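Long-range contact in hyperosmolarity resistance protein Emb (PDB 6GV5), which probably mediates adherence of Staphylococcus epidermidis to surface-immobilised fibronectin as part of a giant cell-surface protein: residues D11-I16 and I33-T38. Sequence-based numbering, arbitrary orientation.
Sequences DAKQQI and IINQQT
A helix-helix contact, with an apolar centre and one hydrogen bond at its edge, joins A12, K13 and I16 of helix 2-18 to I34 and N35 of helix 24-35. I34, buried, faces all three residues of the first helix. Its CD1 lies 3.9 Å from A12 CB, a methyl small enough to let the branched chain come close. The I16 and I34 side chains reach toward each other, the end methyl I16 CD1 resting 4.0 Å from the methylene I34 CG1. With chi1 at -69°, I34 CG1 lies beside the backbone N, which leaves CG2 anti to it and 3.9 Å from K13 CG; the two chains slide past each other in opposite directions, and the lysine's methylenes continue the apolar surface.

A lysine suits this border because its end can leave the apolar layer. The K13 chain bends at chi3 (-73°) and crosses N35 at about a right angle, where NZ gives a 2.9 Å hydrogen bond to N35 OD1. The short amide of exposed N35 offers its carbonyl oxygen here: the ammonium sits in the carbonyl plane on a lone pair, with a C=O...N angle of 127°.

Q37 is long enough to fold back, its NE2 bonding I33 O at 2.8 Å from above the carbonyl plane. A second lysine of helix 2-18, K9, hydrogen-bonds N35 O and Q37 O through NZ. Q37 also touches V43 of helix 40-65, which completes a small three-helix bundle, consistent with the GA module.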
ATOM      1  N   ASP A  11      15.646 -11.283 -10.728  1.00 31.19           N
ATOM      2  CA  ASP A  11      14.559 -12.062 -10.150  1.00 32.43           C
ATOM      3  C   ASP A  11      13.673 -11.196  -9.267  1.00 32.65           C
ATOM      4  O   ASP A  11      12.443 -11.275  -9.335  1.00 30.89           O
ATOM      5  CB  ASP A  11      15.129 -13.230  -9.341  1.00 34.81           C
ATOM      6  CG  ASP A  11      14.065 -13.949  -8.536  1.00 45.61           C
ATOM      7  OD1 ASP A  11      13.271 -14.700  -9.141  1.00 54.20           O
ATOM      8  OD2 ASP A  11      14.015 -13.755  -7.301  1.00 41.07           O
ATOM      9  N   ALA A  12      14.286 -10.366  -8.421  1.00 29.29           N
ATOM     10  CA  ALA A  12      13.511  -9.532  -7.509  1.00 27.94           C
ATOM     11  C   ALA A  12      12.646  -8.538  -8.272  1.00 29.38           C
ATOM     12  O   ALA A  12      11.479  -8.324  -7.924  1.00 26.93           O
ATOM     13  CB  ALA A  12      14.440  -8.799  -6.547  1.00 27.00           C
ATOM     14  N   LYS A  13      13.201  -7.918  -9.318  1.00 28.67           N
ATOM     15  CA  LYS A  13      12.420  -6.951 -10.081  1.00 28.05           C
ATOM     16  C   LYS A  13      11.270  -7.630 -10.812  1.00 30.54           C
ATOM     17  O   LYS A  13      10.176  -7.063 -10.927  1.00 30.65           O
ATOM     18  CB  LYS A  13      13.327  -6.211 -11.061  1.00 30.24           C
ATOM     19  CG  LYS A  13      14.327  -5.290 -10.393  1.00 33.92           C
ATOM     20  CD  LYS A  13      15.160  -4.538 -11.419  1.00 38.90           C
ATOM     21  CE  LYS A  13      16.179  -5.451 -12.094  1.00 37.69           C
ATOM     22  NZ  LYS A  13      16.959  -4.724 -13.137  1.00 42.13           N
ATOM     23  N   GLN A  14      11.492  -8.851 -11.300  1.00 30.44           N
ATOM     24  CA  GLN A  14      10.417  -9.600 -11.937  1.00 32.71           C
ATOM     25  C   GLN A  14       9.296  -9.904 -10.951  1.00 33.28           C
ATOM     26  O   GLN A  14       8.114  -9.772 -11.287  1.00 31.79           O
ATOM     27  CB  GLN A  14      10.973 -10.887 -12.545  1.00 39.28           C
ATOM     28  CG  GLN A  14      11.856 -10.645 -13.760  1.00 42.10           C
ATOM     29  CD  GLN A  14      12.545 -11.906 -14.247  1.00 54.09           C
ATOM     30  OE1 GLN A  14      12.594 -12.914 -13.539  1.00 56.59           O
ATOM     31  NE2 GLN A  14      13.081 -11.858 -15.461  1.00 56.17           N
ATOM     32  N   GLN A  15       9.644 -10.316  -9.727  1.00 32.30           N
ATOM     33  CA  GLN A  15       8.620 -10.551  -8.718  1.00 31.02           C
ATOM     34  C   GLN A  15       7.835  -9.278  -8.433  1.00 31.01           C
ATOM     35  O   GLN A  15       6.602  -9.307  -8.326  1.00 30.45           O
ATOM     36  CB  GLN A  15       9.250 -11.075  -7.427  1.00 32.07           C
ATOM     37  CG  GLN A  15       9.904 -12.439  -7.555  1.00 34.56           C
ATOM     38  CD  GLN A  15      10.231 -13.057  -6.207  1.00 37.58           C
ATOM     39  OE1 GLN A  15       9.396 -13.076  -5.304  1.00 38.74           O
ATOM     40  NE2 GLN A  15      11.450 -13.565  -6.068  1.00 36.69           N
ATOM     41  N   ILE A  16       8.536  -8.151  -8.307  1.00 27.25           N
ATOM     42  CA  ILE A  16       7.879  -6.885  -7.989  1.00 28.47           C
ATOM     43  C   ILE A  16       6.933  -6.488  -9.109  1.00 31.48           C
ATOM     44  O   ILE A  16       5.847  -5.943  -8.864  1.00 28.06           O
ATOM     45  CB  ILE A  16       8.935  -5.795  -7.726  1.00 28.08           C
ATOM     46  CG1 ILE A  16       9.616  -6.041  -6.378  1.00 27.70           C
ATOM     47  CG2 ILE A  16       8.301  -4.398  -7.755  1.00 29.26           C
ATOM     48  CD1 ILE A  16      10.955  -5.342  -6.212  1.00 31.30           C
ATOM     49  N   ILE A  33      15.712   0.797  -6.110  1.00 33.33           N
ATOM     50  CA  ILE A  33      16.380   0.398  -4.879  1.00 35.34           C
ATOM     51  C   ILE A  33      17.070  -0.946  -5.066  1.00 36.11           C
ATOM     52  O   ILE A  33      18.220  -1.130  -4.650  1.00 38.54           O
ATOM     53  CB  ILE A  33      15.368   0.365  -3.717  1.00 39.26           C
ATOM     54  CG1 ILE A  33      14.867   1.784  -3.417  1.00 40.00           C
ATOM     55  CG2 ILE A  33      15.993  -0.260  -2.479  1.00 35.90           C
ATOM     56  CD1 ILE A  33      13.631   1.832  -2.542  1.00 38.30           C
ATOM     57  N   ILE A  34      16.383  -1.902  -5.697  1.00 34.43           N
ATOM     58  CA  ILE A  34      16.985  -3.210  -5.959  1.00 35.18           C
ATOM     59  C   ILE A  34      18.278  -3.040  -6.749  1.00 36.19           C
ATOM     60  O   ILE A  34      19.319  -3.617  -6.412  1.00 33.72           O
ATOM     61  CB  ILE A  34      15.994  -4.118  -6.707  1.00 32.91           C
ATOM     62  CG1 ILE A  34      14.813  -4.525  -5.815  1.00 32.44           C
ATOM     63  CG2 ILE A  34      16.699  -5.361  -7.243  1.00 33.14           C
ATOM     64  CD1 ILE A  34      15.174  -5.430  -4.661  1.00 32.26           C
ATOM     65  N   ASN A  35      18.229  -2.238  -7.816  1.00 35.41           N
ATOM     66  CA  ASN A  35      19.384  -2.111  -8.699  1.00 36.85           C
ATOM     67  C   ASN A  35      20.596  -1.538  -7.980  1.00 37.08           C
ATOM     68  O   ASN A  35      21.734  -1.794  -8.390  1.00 37.95           O
ATOM     69  CB  ASN A  35      19.036  -1.227  -9.898  1.00 33.88           C
ATOM     70  CG  ASN A  35      18.159  -1.929 -10.907  1.00 41.00           C
ATOM     71  OD1 ASN A  35      18.187  -3.155 -11.029  1.00 42.33           O
ATOM     72  ND2 ASN A  35      17.376  -1.156 -11.646  1.00 43.58           N
ATOM     73  N   GLN A  36      20.383  -0.765  -6.918  1.00 39.39           N
ATOM     74  CA  GLN A  36      21.472  -0.101  -6.213  1.00 42.49           C
ATOM     75  C   GLN A  36      22.092  -0.957  -5.114  1.00 45.12           C
ATOM     76  O   GLN A  36      23.053  -0.511  -4.475  1.00 47.26           O
ATOM     77  CB  GLN A  36      20.983   1.221  -5.607  1.00 45.19           C
ATOM     78  N   GLN A  37      21.583  -2.163  -4.879  1.00 42.94           N
ATOM     79  CA  GLN A  37      22.106  -3.006  -3.813  1.00 38.51           C
ATOM     80  C   GLN A  37      23.412  -3.670  -4.244  1.00 37.85           C
ATOM     81  O   GLN A  37      23.608  -4.012  -5.414  1.00 38.81           O
ATOM     82  CB  GLN A  37      21.086  -4.073  -3.418  1.00 35.04           C
ATOM     83  CG  GLN A  37      19.747  -3.509  -2.977  1.00 37.62           C
ATOM     84  CD  GLN A  37      19.876  -2.500  -1.856  1.00 37.55           C
ATOM     85  OE1 GLN A  37      20.464  -2.783  -0.814  1.00 39.61           O
ATOM     86  NE2 GLN A  37      19.335  -1.308  -2.071  1.00 41.47           N
ATOM     87  N   THR A  38      24.303  -3.859  -3.275  1.00 38.54           N
ATOM     88  CA  THR A  38      25.643  -4.359  -3.542  1.00 39.36           C
ATOM     89  C   THR A  38      25.841  -5.803  -3.109  1.00 37.45           C
ATOM     90  O   THR A  38      26.914  -6.364  -3.350  1.00 39.97           O
ATOM     91  CB  THR A  38      26.684  -3.473  -2.845  1.00 40.20           C
ATOM     92  OG1 THR A  38      26.519  -3.564  -1.424  1.00 44.75           O
ATOM     93  CG2 THR A  38      26.525  -2.023  -3.277  1.00 46.59           C
TER